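Local structure of halohydrin dehalogenase (Rhizobium radiobacter, 4IY1) at residues Phe12-His26 and Gln214-Ser226. The protein probably catalyses the reversible ring closure of vicinal halohydrins to epoxides with release of halide, using a short-chain dehydrogenase/reductase fold. The protein carries 37 engineered substitutions. Numbering follows the deposited sequence.
Sequences FGGMGSALRLSEAGH and QKELGELVTFLAS. Engineered in segment 214-226: Thr222 (natural residue Ala).
In this Rossmann-like fold, helix 14-23, which follows the first strand, meets helix 214-225 through a pair of glycines. Gly16 and Gly218 let the axes approach to 7.3 Å, crossing at -54°. A CB on either glycine would clash with the opposite backbone. Instead, Gly218 CA makes a CA-H...O contact of 3.3 Å with Gly16 O.

At one end, the Gln214 amide grips the turn leading into helix 14-23. Gln214 NE2 donates to Phe12 O at 2.8 Å and also to Asp179 O. Gln214 OE1 accepts from Gly16 N at 3.1 Å, in the carbonyl plane on a lone pair. A water donates to Gln214 OE1 and accepts from Met15 N. A leucine here would probably leave Phe12 O and Gly16 N without these partners and set the turn free to shift.

Beyond the glycines, Ser17 OG lies 3.4 Å from Val221 CG2 while donating to Gly13 O. With CG anti to the backbone N (chi1 -166°), the Arg20 chain lays CG against Gly218 O and OG1 of the engineered Thr222, which donates to Gly218 O. Arg20 NE meets Glu219 OE1 at 3.1 Å, a salt bridge whose hydrogen bond is weak. Lys215 joins through Glu219 OE2. Leu21 CD1 lies 3.9 Å from Val221 CG1, their side chains crossing at about a right angle. Leu21 also packs on Val77 and Val221 on Ile173. Both helices thus lie side by side on the seven-stranded parallel sheet, order 3-2-1-4-5-6-7, of the short-chain dehydrogenase/reductase fold.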
loop_
_atom_site.group_PDB
_atom_site.type_symbol
_atom_site.label_atom_id
_atom_site.label_comp_id
_atom_site.label_asym_id
_atom_site.label_seq_id
_atom_site.Cartn_x
_atom_site.Cartn_y
_atom_site.Cartn_z
ATOM N N PHE B 12 22.700 -11.889 -6.357
ATOM C CA PHE B 12 21.648 -11.088 -5.714
ATOM C C PHE B 12 21.957 -10.926 -4.232
ATOM O O PHE B 12 22.965 -10.322 -3.884
ATOM C CB PHE B 12 20.257 -11.728 -5.950
ATOM C CG PHE B 12 19.076 -10.770 -5.761
ATOM C CD1 PHE B 12 19.258 -9.383 -5.717
ATOM C CD2 PHE B 12 17.784 -11.268 -5.661
ATOM C CE1 PHE B 12 18.168 -8.516 -5.613
ATOM C CE2 PHE B 12 16.693 -10.418 -5.520
ATOM C CZ PHE B 12 16.878 -9.037 -5.527
ATOM N N GLY B 13 21.096 -11.466 -3.357
ATOM C CA GLY B 13 21.272 -11.313 -1.913
ATOM C C GLY B 13 22.109 -12.409 -1.293
ATOM O O GLY B 13 22.242 -12.490 -0.064
ATOM N N GLY B 14 22.570 -13.333 -2.138
ATOM C CA GLY B 14 23.171 -14.574 -1.662
ATOM C C GLY B 14 24.318 -14.438 -0.660
ATOM O O GLY B 14 24.242 -14.983 0.446
ATOM N N MET B 15 25.400 -13.755 -1.049
ATOM C CA MET B 15 26.636 -13.741 -0.212
ATOM C C MET B 15 26.462 -12.899 1.043
ATOM O O MET B 15 26.798 -13.323 2.156
ATOM C CB MET B 15 27.853 -13.256 -1.012
ATOM C CG MET B 15 28.196 -14.151 -2.186
ATOM S SD MET B 15 28.580 -15.828 -1.664
ATOM C CE MET B 15 30.022 -15.521 -0.639
ATOM N N GLY B 16 25.844 -11.741 0.895
ATOM C CA GLY B 16 25.538 -10.917 2.072
ATOM C C GLY B 16 24.790 -11.702 3.114
ATOM O O GLY B 16 25.088 -11.616 4.308
ATOM N N SER B 17 23.832 -12.508 2.669
ATOM C CA SER B 17 23.022 -13.293 3.588
ATOM C C SER B 17 23.844 -14.379 4.242
ATOM O O SER B 17 23.806 -14.537 5.450
ATOM C CB SER B 17 21.830 -13.923 2.865
ATOM O OG SER B 17 20.952 -12.915 2.415
ATOM N N ALA B 18 24.491 -15.206 3.434
ATOM C CA ALA B 18 25.173 -16.391 3.986
ATOM C C ALA B 18 26.319 -15.961 4.902
ATOM O O ALA B 18 26.425 -16.438 6.035
ATOM C CB ALA B 18 25.693 -17.307 2.867
ATOM N N LEU B 19 27.140 -15.020 4.434
ATOM C CA LEU B 19 28.281 -14.542 5.232
ATOM C C LEU B 19 27.830 -13.936 6.551
ATOM O O LEU B 19 28.311 -14.334 7.612
ATOM C CB LEU B 19 29.115 -13.524 4.454
ATOM C CG LEU B 19 29.823 -14.054 3.212
ATOM C CD1 LEU B 19 30.513 -12.938 2.432
ATOM C CD2 LEU B 19 30.806 -15.136 3.592
ATOM N N ARG B 20 26.875 -13.001 6.504
ATOM C CA ARG B 20 26.364 -12.401 7.737
ATOM C C ARG B 20 25.660 -13.419 8.659
ATOM O O ARG B 20 25.809 -13.383 9.884
ATOM C CB ARG B 20 25.464 -11.198 7.434
ATOM C CG ARG B 20 25.160 -10.335 8.632
ATOM C CD ARG B 20 26.443 -9.937 9.363
ATOM N NE ARG B 20 26.206 -9.242 10.635
ATOM C CZ ARG B 20 26.111 -9.848 11.823
ATOM N NH1 ARG B 20 26.132 -11.178 11.911
ATOM N NH2 ARG B 20 25.978 -9.121 12.925
ATOM N N LEU B 21 25.038 -14.428 8.071
ATOM C CA LEU B 21 24.383 -15.458 8.890
ATOM C C LEU B 21 25.431 -16.358 9.548
ATOM O O LEU B 21 25.314 -16.750 10.711
ATOM C CB LEU B 21 23.434 -16.290 8.019
ATOM C CG LEU B 21 22.117 -15.601 7.591
ATOM C CD1 LEU B 21 21.369 -16.460 6.584
ATOM C CD2 LEU B 21 21.246 -15.409 8.816
ATOM N N SER B 22 26.459 -16.703 8.794
ATOM C CA SER B 22 27.522 -17.505 9.365
ATOM C C SER B 22 28.183 -16.812 10.580
ATOM O O SER B 22 28.315 -17.403 11.656
ATOM C CB SER B 22 28.550 -17.835 8.296
ATOM O OG SER B 22 29.444 -18.793 8.789
ATOM N N GLU B 23 28.502 -15.533 10.425
ATOM C CA GLU B 23 29.008 -14.724 11.534
ATOM C C GLU B 23 28.101 -14.717 12.755
ATOM O O GLU B 23 28.575 -14.574 13.879
ATOM C CB GLU B 23 29.277 -13.297 11.070
ATOM C CG GLU B 23 30.516 -13.204 10.172
ATOM C CD GLU B 23 30.552 -11.949 9.318
ATOM O OE1 GLU B 23 29.527 -11.233 9.248
ATOM O OE2 GLU B 23 31.623 -11.637 8.768
ATOM N N ALA B 24 26.792 -14.774 12.538
ATOM C CA ALA B 24 25.838 -14.776 13.655
ATOM C C ALA B 24 25.811 -16.126 14.352
ATOM O O ALA B 24 25.177 -16.274 15.387
ATOM C CB ALA B 24 24.436 -14.400 13.176
ATOM N N GLY B 25 26.566 -17.100 13.845
ATOM C CA GLY B 25 26.668 -18.368 14.564
ATOM C C GLY B 25 25.763 -19.448 14.002
ATOM O O GLY B 25 25.657 -20.525 14.580
ATOM N N HIS B 26 25.090 -19.160 12.891
ATOM C CA HIS B 26 24.301 -20.181 12.196
ATOM C C HIS B 26 25.238 -21.039 11.383
ATOM O O HIS B 26 26.166 -20.527 10.726
ATOM C CB HIS B 26 23.265 -19.544 11.253
ATOM C CG HIS B 26 22.304 -18.606 11.937
ATOM N ND1 HIS B 26 21.313 -19.040 12.733
ATOM C CD2 HIS B 26 22.219 -17.214 11.931
ATOM C CE1 HIS B 26 20.654 -17.983 13.253
ATOM N NE2 HIS B 26 21.209 -16.867 12.762
ATOM N N GLN B 214 25.794 -5.276 -0.042
ATOM C CA GLN B 214 25.514 -6.637 0.388
ATOM C C GLN B 214 25.383 -6.700 1.892
ATOM O O GLN B 214 24.574 -7.461 2.428
ATOM C CB GLN B 214 26.611 -7.634 -0.058
ATOM C CG GLN B 214 26.535 -8.041 -1.514
ATOM C CD GLN B 214 25.245 -8.777 -1.877
ATOM O OE1 GLN B 214 24.971 -9.873 -1.372
ATOM N NE2 GLN B 214 24.472 -8.196 -2.810
ATOM N N LYS B 215 26.248 -5.981 2.584
ATOM C CA LYS B 215 26.304 -6.118 4.015
ATOM C C LYS B 215 24.993 -5.599 4.645
ATOM O O LYS B 215 24.598 -6.046 5.715
ATOM C CB LYS B 215 27.499 -5.344 4.574
ATOM C CG LYS B 215 27.437 -5.181 6.076
ATOM C CD LYS B 215 28.806 -5.324 6.705
ATOM C CE LYS B 215 28.770 -6.120 8.002
ATOM N NZ LYS B 215 29.687 -5.452 8.964
ATOM N N GLU B 216 24.383 -4.590 4.030
ATOM C CA GLU B 216 23.124 -4.042 4.562
ATOM C C GLU B 216 22.010 -5.085 4.395
ATOM O O GLU B 216 21.343 -5.469 5.367
ATOM C CB GLU B 216 22.765 -2.724 3.853
ATOM C CG GLU B 216 23.600 -1.524 4.334
ATOM C CD GLU B 216 23.317 -0.250 3.542
ATOM O OE1 GLU B 216 22.815 0.731 4.147
ATOM O OE2 GLU B 216 23.455 -0.275 2.285
ATOM N N LEU B 217 21.999 -5.701 3.220
ATOM C CA LEU B 217 21.050 -6.745 2.903
ATOM C C LEU B 217 21.240 -7.972 3.803
ATOM O O LEU B 217 20.284 -8.459 4.419
ATOM C CB LEU B 217 21.131 -7.107 1.415
ATOM C CG LEU B 217 19.991 -8.024 0.935
ATOM C CD1 LEU B 217 19.743 -7.950 -0.565
ATOM C CD2 LEU B 217 20.276 -9.439 1.393
ATOM N N GLY B 218 22.495 -8.354 4.024
ATOM C CA GLY B 218 22.849 -9.332 5.065
ATOM C C GLY B 218 22.480 -8.996 6.490
ATOM O O GLY B 218 22.093 -9.879 7.273
ATOM N N GLU B 219 22.696 -7.753 6.894
ATOM C CA GLU B 219 22.399 -7.398 8.278
ATOM C C GLU B 219 20.875 -7.540 8.524
ATOM O O GLU B 219 20.436 -7.954 9.597
ATOM C CB GLU B 219 22.871 -5.963 8.592
ATOM C CG GLU B 219 24.386 -5.757 8.482
ATOM C CD GLU B 219 25.103 -6.008 9.791
ATOM O OE1 GLU B 219 24.509 -6.601 10.706
ATOM O OE2 GLU B 219 26.235 -5.541 9.939
ATOM N N LEU B 220 20.082 -7.213 7.514
ATOM C CA LEU B 220 18.632 -7.227 7.660
ATOM C C LEU B 220 18.154 -8.671 7.747
ATOM O O LEU B 220 17.471 -9.045 8.683
ATOM C CB LEU B 220 17.953 -6.535 6.476
ATOM C CG LEU B 220 16.419 -6.594 6.518
ATOM C CD1 LEU B 220 15.875 -5.993 7.822
ATOM C CD2 LEU B 220 15.788 -5.898 5.339
ATOM N N VAL B 221 18.579 -9.478 6.792
ATOM C CA VAL B 221 18.302 -10.910 6.803
ATOM C C VAL B 221 18.613 -11.453 8.194
ATOM O O VAL B 221 17.797 -12.138 8.804
ATOM C CB VAL B 221 19.172 -11.667 5.761
ATOM C CG1 VAL B 221 19.271 -13.151 6.134
ATOM C CG2 VAL B 221 18.611 -11.501 4.355
ATOM N N THR B 222 19.788 -11.108 8.717
ATOM C CA THR B 222 20.263 -11.701 9.966
ATOM C C THR B 222 19.512 -11.203 11.193
ATOM O O THR B 222 19.185 -11.988 12.084
ATOM C CB THR B 222 21.775 -11.464 10.156
ATOM O OG1 THR B 222 22.484 -12.022 9.034
ATOM C CG2 THR B 222 22.270 -12.119 11.438
ATOM N N PHE B 223 19.172 -9.914 11.220
ATOM C CA PHE B 223 18.264 -9.413 12.257
ATOM C C PHE B 223 16.895 -10.141 12.246
ATOM O O PHE B 223 16.334 -10.488 13.309
ATOM C CB PHE B 223 18.064 -7.899 12.072
ATOM C CG PHE B 223 17.095 -7.292 13.043
ATOM C CD1 PHE B 223 17.438 -7.151 14.374
ATOM C CD2 PHE B 223 15.865 -6.819 12.614
ATOM C CE1 PHE B 223 16.551 -6.615 15.275
ATOM C CE2 PHE B 223 14.992 -6.207 13.498
ATOM C CZ PHE B 223 15.337 -6.090 14.822
ATOM N N LEU B 224 16.309 -10.290 11.061
ATOM C CA LEU B 224 14.988 -10.956 10.960
ATOM C C LEU B 224 15.073 -12.412 11.434
ATOM O O LEU B 224 14.188 -12.905 12.141
ATOM C CB LEU B 224 14.436 -10.922 9.523
ATOM C CG LEU B 224 14.217 -9.500 9.010
ATOM C CD1 LEU B 224 13.657 -9.536 7.591
ATOM C CD2 LEU B 224 13.324 -8.722 9.964
ATOM N N ALA B 225 16.182 -13.056 11.109
ATOM C CA ALA B 225 16.404 -14.444 11.468
ATOM C C ALA B 225 16.871 -14.644 12.922
ATOM O O ALA B 225 16.977 -15.783 13.393
ATOM C CB ALA B 225 17.381 -15.077 10.497
ATOM N N SER B 226 17.122 -13.544 13.632
ATOM C CA SER B 226 17.714 -13.608 14.954
ATOM C C SER B 226 16.750 -14.131 16.006
ATOM O O SER B 226 17.168 -14.546 17.084
ATOM C CB SER B 226 18.236 -12.232 15.374
ATOM O OG SER B 226 17.159 -11.327 15.580
HETATM O O HOH W 1 25.423 -11.965 -3.429
#